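Local coordinates for protein adenosine kinase (Sinorhizobium meliloti, PDB 3UBO) that probably phosphorylates adenosine at the expense of ATP, as a pfkB-family sugar and nucleoside kinase that binds adenosine and ADP, at residues L108-M118 against M129-E138; L139-A150 against R166-I177. All coordinates share one frame; numbering follows the deposited sequence.

Contact 1: L108-M118 against M129-E138; sequences LDGHPPTARSM and MNTYLGACVE. With ADN (adenosine), chain C.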
loop_
_atom_site.group_PDB
_atom_site.type_symbol
_atom_site.label_atom_id
_atom_site.label_comp_id
_atom_site.label_asym_id
_atom_site.label_seq_id
_atom_site.Cartn_x
_atom_site.Cartn_y
_atom_site.Cartn_z
ATOM N N LEU A 108 -15.145 -1.109 17.879
ATOM C CA LEU A 108 -15.664 0.027 18.634
ATOM C C LEU A 108 -17.067 0.600 18.323
ATOM O O LEU A 108 -17.902 0.800 19.280
ATOM C CB LEU A 108 -14.663 1.153 18.609
ATOM C CG LEU A 108 -14.425 1.672 20.019
ATOM C CD1 LEU A 108 -14.330 0.499 20.967
ATOM C CD2 LEU A 108 -13.215 2.601 20.167
ATOM N N ASP A 109 -17.405 0.910 17.068
ATOM C CA ASP A 109 -18.703 1.695 16.888
ATOM C C ASP A 109 -18.502 3.197 17.154
ATOM O O ASP A 109 -18.793 3.689 18.244
ATOM C CB ASP A 109 -19.862 1.221 17.813
ATOM C CG ASP A 109 -20.413 -0.172 17.435
ATOM O OD1 ASP A 109 -19.725 -0.934 16.633
ATOM O OD2 ASP A 109 -21.554 -0.473 17.937
ATOM N N GLY A 110 -17.929 3.894 16.178
ATOM C CA GLY A 110 -17.538 5.277 16.381
ATOM C C GLY A 110 -16.247 5.475 17.169
ATOM O O GLY A 110 -15.493 4.505 17.444
ATOM N N HIS A 111 -16.035 6.738 17.549
ATOM C CA HIS A 111 -14.776 7.261 18.116
ATOM C C HIS A 111 -14.335 6.523 19.383
ATOM O O HIS A 111 -15.163 6.084 20.123
ATOM C CB HIS A 111 -14.903 8.806 18.376
ATOM C CG HIS A 111 -14.920 9.649 17.117
ATOM N ND1 HIS A 111 -15.881 9.505 16.125
ATOM C CD2 HIS A 111 -14.091 10.648 16.696
ATOM C CE1 HIS A 111 -15.629 10.367 15.147
ATOM N NE2 HIS A 111 -14.550 11.070 15.466
ATOM N N PRO A 112 -13.021 6.380 19.607
ATOM C CA PRO A 112 -11.967 6.765 18.630
ATOM C C PRO A 112 -11.985 6.003 17.279
ATOM O O PRO A 112 -12.510 4.888 17.174
ATOM C CB PRO A 112 -10.634 6.532 19.396
ATOM C CG PRO A 112 -10.946 6.663 20.807
ATOM C CD PRO A 112 -12.465 6.215 20.966
ATOM N N PRO A 113 -11.400 6.599 16.234
ATOM C CA PRO A 113 -11.360 5.785 15.018
ATOM C C PRO A 113 -10.138 4.874 15.112
ATOM O O PRO A 113 -9.338 4.999 16.078
ATOM C CB PRO A 113 -11.188 6.818 13.908
ATOM C CG PRO A 113 -10.922 8.138 14.644
ATOM C CD PRO A 113 -10.599 7.810 16.066
ATOM N N THR A 114 -10.049 3.967 14.148
ATOM C CA THR A 114 -9.006 2.978 14.108
ATOM C C THR A 114 -7.607 3.605 14.256
ATOM O O THR A 114 -7.275 4.624 13.652
ATOM C CB THR A 114 -9.199 2.166 12.830
ATOM O OG1 THR A 114 -10.421 1.421 12.936
ATOM C CG2 THR A 114 -8.045 1.256 12.527
ATOM N N ALA A 115 -6.786 3.022 15.103
ATOM C CA ALA A 115 -5.469 3.579 15.324
ATOM C C ALA A 115 -4.653 3.657 14.047
ATOM O O ALA A 115 -4.872 2.867 13.156
ATOM C CB ALA A 115 -4.729 2.755 16.289
ATOM N N ARG A 116 -3.739 4.615 13.959
ATOM C CA ARG A 116 -2.930 4.778 12.757
ATOM C C ARG A 116 -1.537 5.273 13.111
ATOM O O ARG A 116 -1.348 5.937 14.130
ATOM C CB ARG A 116 -3.603 5.747 11.784
ATOM C CG ARG A 116 -3.466 7.210 12.172
ATOM C CD ARG A 116 -3.761 8.124 10.993
ATOM N NE ARG A 116 -4.668 9.209 11.355
ATOM C CZ ARG A 116 -5.891 9.028 11.844
ATOM N NH1 ARG A 116 -6.359 7.801 12.030
ATOM N NH2 ARG A 116 -6.648 10.074 12.145
ATOM N N SER A 117 -0.559 4.951 12.271
ATOM C CA SER A 117 0.798 5.364 12.538
ATOM C C SER A 117 1.443 5.978 11.304
ATOM O O SER A 117 1.364 5.420 10.181
ATOM C CB SER A 117 1.595 4.197 13.094
ATOM O OG SER A 117 2.917 4.556 13.397
HETATM N N MSE A 118 2.019 7.163 11.528
HETATM C CA MSE A 118 2.657 7.959 10.470
HETATM C C MSE A 118 4.049 7.483 10.431
HETATM O O MSE A 118 4.830 7.848 11.303
HETATM C CB MSE A 118 2.761 9.452 10.845
HETATM C CG MSE A 118 1.510 10.341 10.896
HETATM SE SE MSE A 118 -0.099 9.852 9.851
HETATM C CE MSE A 118 0.934 9.181 8.353
HETATM N N MSE A 129 8.405 6.277 13.740
HETATM C CA MSE A 129 6.982 6.102 13.768
HETATM C C MSE A 129 6.267 7.112 14.711
HETATM O O MSE A 129 6.840 7.601 15.669
HETATM C CB MSE A 129 6.638 4.663 14.083
HETATM C CG MSE A 129 7.047 3.627 13.035
HETATM SE SE MSE A 129 6.827 1.709 13.676
HETATM C CE MSE A 129 7.932 2.068 15.322
ATOM N N ASN A 130 5.020 7.426 14.407
ATOM C CA ASN A 130 4.345 8.460 15.107
ATOM C C ASN A 130 2.932 7.965 15.088
ATOM O O ASN A 130 2.236 7.987 14.056
ATOM C CB ASN A 130 4.470 9.778 14.340
ATOM C CG ASN A 130 5.887 10.339 14.319
ATOM O OD1 ASN A 130 6.336 10.964 15.298
ATOM N ND2 ASN A 130 6.577 10.171 13.173
ATOM N N THR A 131 2.514 7.494 16.258
ATOM C CA THR A 131 1.337 6.618 16.366
ATOM C C THR A 131 0.327 7.252 17.217
ATOM O O THR A 131 0.650 7.726 18.297
ATOM C CB THR A 131 1.710 5.221 16.955
ATOM O OG1 THR A 131 2.649 4.596 16.063
ATOM C CG2 THR A 131 0.513 4.353 17.024
ATOM N N TYR A 132 -0.883 7.294 16.691
ATOM C CA TYR A 132 -2.017 7.797 17.419
ATOM C C TYR A 132 -2.860 6.548 17.744
ATOM O O TYR A 132 -3.285 5.825 16.836
ATOM C CB TYR A 132 -2.797 8.885 16.608
ATOM C CG TYR A 132 -4.262 9.040 17.034
ATOM C CD1 TYR A 132 -4.599 9.524 18.309
ATOM C CD2 TYR A 132 -5.312 8.648 16.194
ATOM C CE1 TYR A 132 -5.922 9.643 18.719
ATOM C CE2 TYR A 132 -6.612 8.776 16.586
ATOM C CZ TYR A 132 -6.932 9.280 17.862
ATOM O OH TYR A 132 -8.271 9.393 18.281
ATOM N N LEU A 133 -3.134 6.313 19.028
ATOM C CA LEU A 133 -3.711 5.038 19.440
ATOM C C LEU A 133 -5.174 4.793 19.066
ATOM O O LEU A 133 -5.592 3.641 18.958
ATOM C CB LEU A 133 -3.452 4.817 20.915
ATOM C CG LEU A 133 -1.964 4.645 21.156
ATOM C CD1 LEU A 133 -1.480 4.975 22.588
ATOM C CD2 LEU A 133 -1.632 3.243 20.726
ATOM N N GLY A 134 -5.955 5.852 18.828
ATOM C CA GLY A 134 -7.360 5.691 18.411
ATOM C C GLY A 134 -8.090 4.623 19.214
ATOM O O GLY A 134 -7.904 4.555 20.437
ATOM N N ALA A 135 -8.938 3.835 18.534
ATOM C CA ALA A 135 -9.623 2.675 19.099
ATOM C C ALA A 135 -8.774 1.808 20.078
ATOM O O ALA A 135 -9.235 1.458 21.147
ATOM C CB ALA A 135 -10.281 1.833 17.976
ATOM N N CYS A 136 -7.521 1.500 19.776
ATOM C CA CYS A 136 -6.650 0.782 20.706
ATOM C C CYS A 136 -6.716 1.096 22.253
ATOM O O CYS A 136 -6.245 0.315 23.077
ATOM C CB CYS A 136 -5.197 0.850 20.186
ATOM S SG CYS A 136 -5.103 0.183 18.448
ATOM N N VAL A 137 -7.259 2.209 22.697
ATOM C CA VAL A 137 -7.251 2.415 24.164
ATOM C C VAL A 137 -8.391 1.645 24.868
ATOM O O VAL A 137 -8.292 1.286 26.027
ATOM C CB VAL A 137 -7.331 3.895 24.543
ATOM C CG1 VAL A 137 -6.056 4.629 24.157
ATOM C CG2 VAL A 137 -8.587 4.507 23.905
ATOM N N GLU A 138 -9.450 1.406 24.099
ATOM C CA GLU A 138 -10.640 0.601 24.435
ATOM C C GLU A 138 -10.359 -0.892 24.489
ATOM O O GLU A 138 -11.277 -1.678 24.599
ATOM C CB GLU A 138 -11.739 0.761 23.357
ATOM C CG GLU A 138 -12.262 2.167 23.090
ATOM C CD GLU A 138 -12.986 2.818 24.293
ATOM O OE1 GLU A 138 -13.281 2.073 25.291
ATOM O OE2 GLU A 138 -13.268 4.065 24.229
HETATM O "O5'" ADN C . 7.695 -2.612 14.282
HETATM C "C5'" ADN C . 6.868 -2.637 13.058
HETATM C "C4'" ADN C . 5.392 -2.153 13.267
HETATM O "O4'" ADN C . 5.216 -1.359 14.446
HETATM C "C3'" ADN C . 4.440 -1.420 12.186
HETATM O "O3'" ADN C . 3.828 -2.056 11.089
HETATM C "C2'" ADN C . 3.427 -0.649 13.097
HETATM O "O2'" ADN C . 2.029 -0.836 12.789
HETATM C "C1'" ADN C . 3.860 -1.084 14.440
HETATM N N9 ADN C . 3.618 -0.022 15.464
HETATM C C8 ADN C . 4.028 1.340 15.534
HETATM N N7 ADN C . 3.661 1.888 16.792
HETATM C C5 ADN C . 3.031 0.848 17.501
HETATM C C6 ADN C . 2.434 0.793 18.790
HETATM N N6 ADN C . 2.427 1.928 19.674
HETATM N N1 ADN C . 1.863 -0.461 19.217
HETATM C C2 ADN C . 1.899 -1.606 18.356
HETATM N N3 ADN C . 2.484 -1.594 17.066
HETATM C C4 ADN C . 3.020 -0.347 16.665
#
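With chi1 at -179°, Ser117 carries OG opposite its backbone nitrogen, while Thr131 turns OG1 beside its nitrogen (chi1 -61°), and the two hydroxyls meet in a hydrogen bond of 2.7 Å. The same Thr131 OG1 lies 3.0 Å from N7 of the adenosine, so Ser117 is a second-shell partner of a group that meets the base. Met129, present as selenomethionine and bent at chi3, brings SE to 3.4 Å from adenosine C8. The backbones pair antiparallel: Tyr132 N donates to Arg116 O at 2.9 Å, and Arg116 N to Tyr132 O at 3.2 Å. On the other face, Tyr132 stretches its ring back along 108-118. Gly134 N sits 3.6 Å above the ring centre, Pro113 CD meets the ring edge, and Tyr132 CD2 lies over the rim of one Arg116 guanidinium face. Ala135 N reaches Pro113 O at 2.7 Å from above the carbonyl plane, tying the 3-10 turn to the loop. The short strand segments run at 153° and, with the backbone bonds between consecutive strands 116-121 and 127-132, form a beta hairpin; it belongs to the small mixed sheet that, as in other pfkB-family kinases, forms a lid beside the substrate.

Contact 2: L139-A150 against R166-I177; sequences LGPEDVEDDVVA and RAKDAIREAARI
The salt bridge between Arg166 and Glu142 has an uncommon geometry: Glu142 OE1 lies in the guanidinium plane, 2.6 Å from Arg166 NH2, yet that nitrogen meets the carboxylate from above, 66° out of its plane. The carboxylate and guanidinium planes stand 78° apart. A bend at chi3 turns the end of Arg166 back toward the turn at 140-143, and Gly140 CA lies over one guanidinium face. Replacing Arg166 by an alanine would probably leave the Glu142 carboxylate without this cationic mate and uncover that glycine. Pro141 rests on Asp169, its CG 3.6 Å from Asp169 CB, while Leu139 CD2 packs 3.9 Å from Ala167 CB. Helix 168-179 is the connection between parallel strands 152-158 and 184-188, a beta-alpha-beta unit of the central sheet, and helix 146-150 leads into the first of them. The short helical segments cross at -55°. Ile177 fills the angle between them: its CD1 is 3.6 Å from Val144 CG1, and its CG2, placed opposite the backbone nitrogen, is 3.6 Å from Val149 CB. Val149 packs on the small side chain of Ala174, its CG1 4.0 Å from Ala174 CB, and also reaches Phe80 and Leu9 of the sheet.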
loop_
_atom_site.group_PDB
_atom_site.type_symbol
_atom_site.label_atom_id
_atom_site.label_comp_id
_atom_site.label_asym_id
_atom_site.label_seq_id
_atom_site.Cartn_x
_atom_site.Cartn_y
_atom_site.Cartn_z
ATOM N N LEU A 139 -9.111 -1.316 24.350
ATOM C CA LEU A 139 -8.899 -2.744 24.361
ATOM C C LEU A 139 -8.724 -3.143 25.791
ATOM O O LEU A 139 -7.911 -2.532 26.537
ATOM C CB LEU A 139 -7.656 -3.153 23.573
ATOM C CG LEU A 139 -7.274 -4.644 23.702
ATOM C CD1 LEU A 139 -7.928 -5.537 22.602
ATOM C CD2 LEU A 139 -5.766 -4.815 23.838
ATOM N N GLY A 140 -9.454 -4.181 26.152
ATOM C CA GLY A 140 -9.321 -4.692 27.491
ATOM C C GLY A 140 -9.792 -6.128 27.671
ATOM O O GLY A 140 -9.968 -6.862 26.657
ATOM N N PRO A 141 -9.999 -6.534 28.956
ATOM C CA PRO A 141 -10.290 -7.904 29.362
ATOM C C PRO A 141 -11.487 -8.414 28.664
ATOM O O PRO A 141 -11.525 -9.590 28.408
ATOM C CB PRO A 141 -10.526 -7.775 30.836
ATOM C CG PRO A 141 -9.612 -6.705 31.240
ATOM C CD PRO A 141 -9.723 -5.697 30.132
ATOM N N GLU A 142 -12.401 -7.555 28.269
ATOM C CA GLU A 142 -13.664 -8.006 27.702
ATOM C C GLU A 142 -13.420 -8.657 26.370
ATOM O O GLU A 142 -14.290 -9.362 25.823
ATOM C CB GLU A 142 -14.509 -6.774 27.521
ATOM C CG GLU A 142 -14.128 -5.823 28.658
ATOM C CD GLU A 142 -14.106 -4.357 28.258
ATOM O OE1 GLU A 142 -13.128 -3.929 27.527
ATOM O OE2 GLU A 142 -15.076 -3.654 28.709
ATOM N N ASP A 143 -12.215 -8.413 25.855
ATOM C CA ASP A 143 -11.843 -8.745 24.482
ATOM C C ASP A 143 -10.989 -10.021 24.361
ATOM O O ASP A 143 -10.629 -10.425 23.238
ATOM C CB ASP A 143 -11.093 -7.551 23.867
ATOM C CG ASP A 143 -12.007 -6.388 23.496
ATOM O OD1 ASP A 143 -13.053 -6.652 22.830
ATOM O OD2 ASP A 143 -11.617 -5.236 23.842
ATOM N N VAL A 144 -10.637 -10.614 25.514
ATOM C CA VAL A 144 -10.068 -11.968 25.580
ATOM C C VAL A 144 -11.146 -12.956 25.080
ATOM O O VAL A 144 -12.204 -13.058 25.685
ATOM C CB VAL A 144 -9.514 -12.342 27.002
ATOM C CG1 VAL A 144 -9.010 -13.689 26.967
ATOM C CG2 VAL A 144 -8.372 -11.381 27.458
ATOM N N GLU A 145 -10.951 -13.563 23.901
ATOM C CA GLU A 145 -11.682 -14.783 23.545
ATOM C C GLU A 145 -10.983 -15.881 24.361
ATOM O O GLU A 145 -9.741 -16.064 24.302
ATOM C CB GLU A 145 -11.676 -15.125 22.042
ATOM C CG GLU A 145 -12.718 -14.450 21.174
ATOM C CD GLU A 145 -12.221 -14.225 19.720
ATOM O OE1 GLU A 145 -12.348 -15.202 18.928
ATOM O OE2 GLU A 145 -11.721 -13.081 19.384
ATOM N N ASP A 146 -11.790 -16.587 25.136
ATOM C CA ASP A 146 -11.365 -17.417 26.251
ATOM C C ASP A 146 -10.805 -18.781 25.775
ATOM O O ASP A 146 -9.672 -19.243 26.132
ATOM C CB ASP A 146 -12.656 -17.612 27.079
ATOM C CG ASP A 146 -12.365 -17.968 28.501
ATOM O OD1 ASP A 146 -11.240 -18.514 28.683
ATOM O OD2 ASP A 146 -13.196 -17.704 29.416
ATOM N N ASP A 147 -11.673 -19.400 24.970
ATOM C CA ASP A 147 -11.461 -20.686 24.341
ATOM C C ASP A 147 -10.197 -20.569 23.532
ATOM O O ASP A 147 -9.260 -21.394 23.656
ATOM C CB ASP A 147 -12.687 -21.090 23.470
ATOM C CG ASP A 147 -13.189 -19.956 22.552
ATOM O OD1 ASP A 147 -13.284 -18.820 23.038
ATOM O OD2 ASP A 147 -13.485 -20.188 21.346
ATOM N N VAL A 148 -10.150 -19.501 22.733
ATOM C CA VAL A 148 -8.988 -19.178 21.899
ATOM C C VAL A 148 -7.652 -19.070 22.672
ATOM O O VAL A 148 -6.736 -19.755 22.299
ATOM C CB VAL A 148 -9.336 -18.008 20.918
ATOM C CG1 VAL A 148 -8.196 -17.679 19.913
ATOM C CG2 VAL A 148 -10.670 -18.364 20.161
ATOM N N VAL A 149 -7.517 -18.303 23.754
ATOM C CA VAL A 149 -6.250 -18.363 24.502
ATOM C C VAL A 149 -5.849 -19.783 24.883
ATOM O O VAL A 149 -4.682 -20.162 24.705
ATOM C CB VAL A 149 -6.258 -17.503 25.744
ATOM C CG1 VAL A 149 -4.859 -17.355 26.415
ATOM C CG2 VAL A 149 -6.911 -16.187 25.405
ATOM N N ALA A 150 -6.805 -20.574 25.369
ATOM C CA ALA A 150 -6.560 -21.967 25.792
ATOM C C ALA A 150 -6.081 -22.921 24.661
ATOM O O ALA A 150 -5.237 -23.813 24.867
ATOM C CB ALA A 150 -7.829 -22.525 26.492
ATOM N N ARG A 166 -6.056 -0.000 29.781
ATOM C CA ARG A 166 -6.520 -1.271 30.281
ATOM C C ARG A 166 -6.143 -2.473 29.430
ATOM O O ARG A 166 -6.884 -3.473 29.375
ATOM C CB ARG A 166 -8.039 -1.227 30.347
ATOM C CG ARG A 166 -8.564 0.030 30.978
ATOM C CD ARG A 166 -9.881 0.297 30.424
ATOM N NE ARG A 166 -10.790 -0.860 30.494
ATOM C CZ ARG A 166 -11.356 -1.411 29.411
ATOM N NH1 ARG A 166 -11.055 -0.891 28.211
ATOM N NH2 ARG A 166 -12.212 -2.445 29.507
ATOM N N ALA A 167 -4.999 -2.409 28.772
ATOM C CA ALA A 167 -4.590 -3.558 28.005
ATOM C C ALA A 167 -3.857 -4.544 28.910
ATOM O O ALA A 167 -4.207 -5.711 28.868
ATOM C CB ALA A 167 -3.785 -3.183 26.759
ATOM N N LYS A 168 -2.878 -4.090 29.713
ATOM C CA LYS A 168 -2.311 -4.876 30.828
ATOM C C LYS A 168 -3.351 -5.809 31.585
ATOM O O LYS A 168 -2.996 -6.927 31.996
ATOM C CB LYS A 168 -1.568 -3.944 31.816
ATOM C CG LYS A 168 -2.479 -2.935 32.611
ATOM C CD LYS A 168 -1.734 -1.603 32.898
ATOM C CE LYS A 168 -1.112 -1.486 34.319
ATOM N NZ LYS A 168 0.277 -0.805 34.440
ATOM N N ASP A 169 -4.609 -5.380 31.742
ATOM C CA ASP A 169 -5.637 -6.235 32.396
ATOM C C ASP A 169 -6.313 -7.232 31.428
ATOM O O ASP A 169 -7.022 -8.150 31.859
ATOM C CB ASP A 169 -6.773 -5.448 33.156
ATOM C CG ASP A 169 -6.251 -4.210 33.911
ATOM O OD1 ASP A 169 -5.152 -4.259 34.532
ATOM O OD2 ASP A 169 -6.942 -3.156 33.847
ATOM N N ALA A 170 -6.153 -7.034 30.128
ATOM C CA ALA A 170 -6.616 -8.060 29.212
ATOM C C ALA A 170 -5.510 -9.113 29.129
ATOM O O ALA A 170 -5.781 -10.244 28.698
ATOM C CB ALA A 170 -6.928 -7.488 27.830
ATOM N N ILE A 171 -4.307 -8.721 29.595
ATOM C CA ILE A 171 -3.056 -9.493 29.546
ATOM C C ILE A 171 -2.806 -10.406 30.766
ATOM O O ILE A 171 -2.589 -11.616 30.570
ATOM C CB ILE A 171 -1.752 -8.592 29.267
ATOM C CG1 ILE A 171 -1.687 -8.026 27.827
ATOM C CG2 ILE A 171 -0.410 -9.374 29.514
ATOM C CD1 ILE A 171 -1.939 -9.026 26.722
ATOM N N ARG A 172 -2.798 -9.853 31.991
ATOM C CA ARG A 172 -2.707 -10.674 33.229
ATOM C C ARG A 172 -3.542 -11.922 32.965
ATOM O O ARG A 172 -3.095 -13.068 33.191
ATOM C CB ARG A 172 -3.287 -9.943 34.477
ATOM C CG ARG A 172 -4.677 -10.453 34.819
ATOM C CD ARG A 172 -5.269 -10.164 36.239
ATOM N NE ARG A 172 -5.844 -8.825 36.403
ATOM C CZ ARG A 172 -5.122 -7.781 36.838
ATOM N NH1 ARG A 172 -3.802 -7.940 37.117
ATOM N NH2 ARG A 172 -5.702 -6.579 36.982
ATOM N N GLU A 173 -4.728 -11.628 32.413
ATOM C CA GLU A 173 -5.865 -12.516 32.211
ATOM C C GLU A 173 -5.700 -13.622 31.174
ATOM O O GLU A 173 -6.112 -14.764 31.399
ATOM C CB GLU A 173 -7.091 -11.665 31.824
ATOM C CG GLU A 173 -8.484 -12.219 32.253
ATOM C CD GLU A 173 -8.670 -12.361 33.799
ATOM O OE1 GLU A 173 -8.319 -11.426 34.621
ATOM O OE2 GLU A 173 -9.172 -13.450 34.159
ATOM N N ALA A 174 -5.165 -13.270 30.011
ATOM C CA ALA A 174 -4.769 -14.259 28.991
ATOM C C ALA A 174 -3.507 -15.085 29.334
ATOM O O ALA A 174 -3.392 -16.200 28.857
ATOM C CB ALA A 174 -4.630 -13.602 27.628
ATOM N N ALA A 175 -2.580 -14.487 30.099
ATOM C CA ALA A 175 -1.449 -15.146 30.741
ATOM C C ALA A 175 -1.960 -16.243 31.690
ATOM O O ALA A 175 -1.565 -17.386 31.580
ATOM C CB ALA A 175 -0.581 -14.106 31.491
ATOM N N ARG A 176 -2.859 -15.875 32.604
ATOM C CA ARG A 176 -3.605 -16.825 33.398
ATOM C C ARG A 176 -4.285 -17.899 32.525
ATOM O O ARG A 176 -3.942 -19.052 32.646
ATOM C CB ARG A 176 -4.634 -16.112 34.279
ATOM C CG ARG A 176 -4.880 -16.843 35.624
ATOM C CD ARG A 176 -6.291 -16.764 36.220
ATOM N NE ARG A 176 -7.355 -16.736 35.203
ATOM C CZ ARG A 176 -7.959 -17.809 34.677
ATOM N NH1 ARG A 176 -7.619 -19.052 35.073
ATOM N NH2 ARG A 176 -8.910 -17.632 33.743
ATOM N N ILE A 177 -5.230 -17.543 31.656
ATOM C CA ILE A 177 -5.944 -18.554 30.851
ATOM C C ILE A 177 -5.050 -19.573 30.178
ATOM O O ILE A 177 -5.468 -20.716 29.975
ATOM C CB ILE A 177 -6.882 -17.959 29.726
ATOM C CG1 ILE A 177 -7.931 -16.979 30.332
ATOM C CG2 ILE A 177 -7.497 -19.070 28.786
ATOM C CD1 ILE A 177 -8.951 -16.405 29.338
#

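Overall arrangement
The two contacts follow one another along the chain: after strand 127-132 it passes through the 3-10 turn at 135-137 and runs from Glu138 directly into Leu139. Their centres lie 20 Å apart, but they touch at this junction, where Glu138 O is 3.7 Å from Arg166 NH1. Contact 1 pairs two neighbouring strands of the mixed five-stranded sheet, whereas contact 2 packs helices 146-150 and 168-179 beside the parallel seven-stranded sheet. The 133-145 connection thus links lid and main domain. Adenosine touches Met129 and Thr131 of contact 1, while the side chain of Ala167 in contact 2 is about 10 Å from it, consistent with direct substrate contact in one and domain packing in the other.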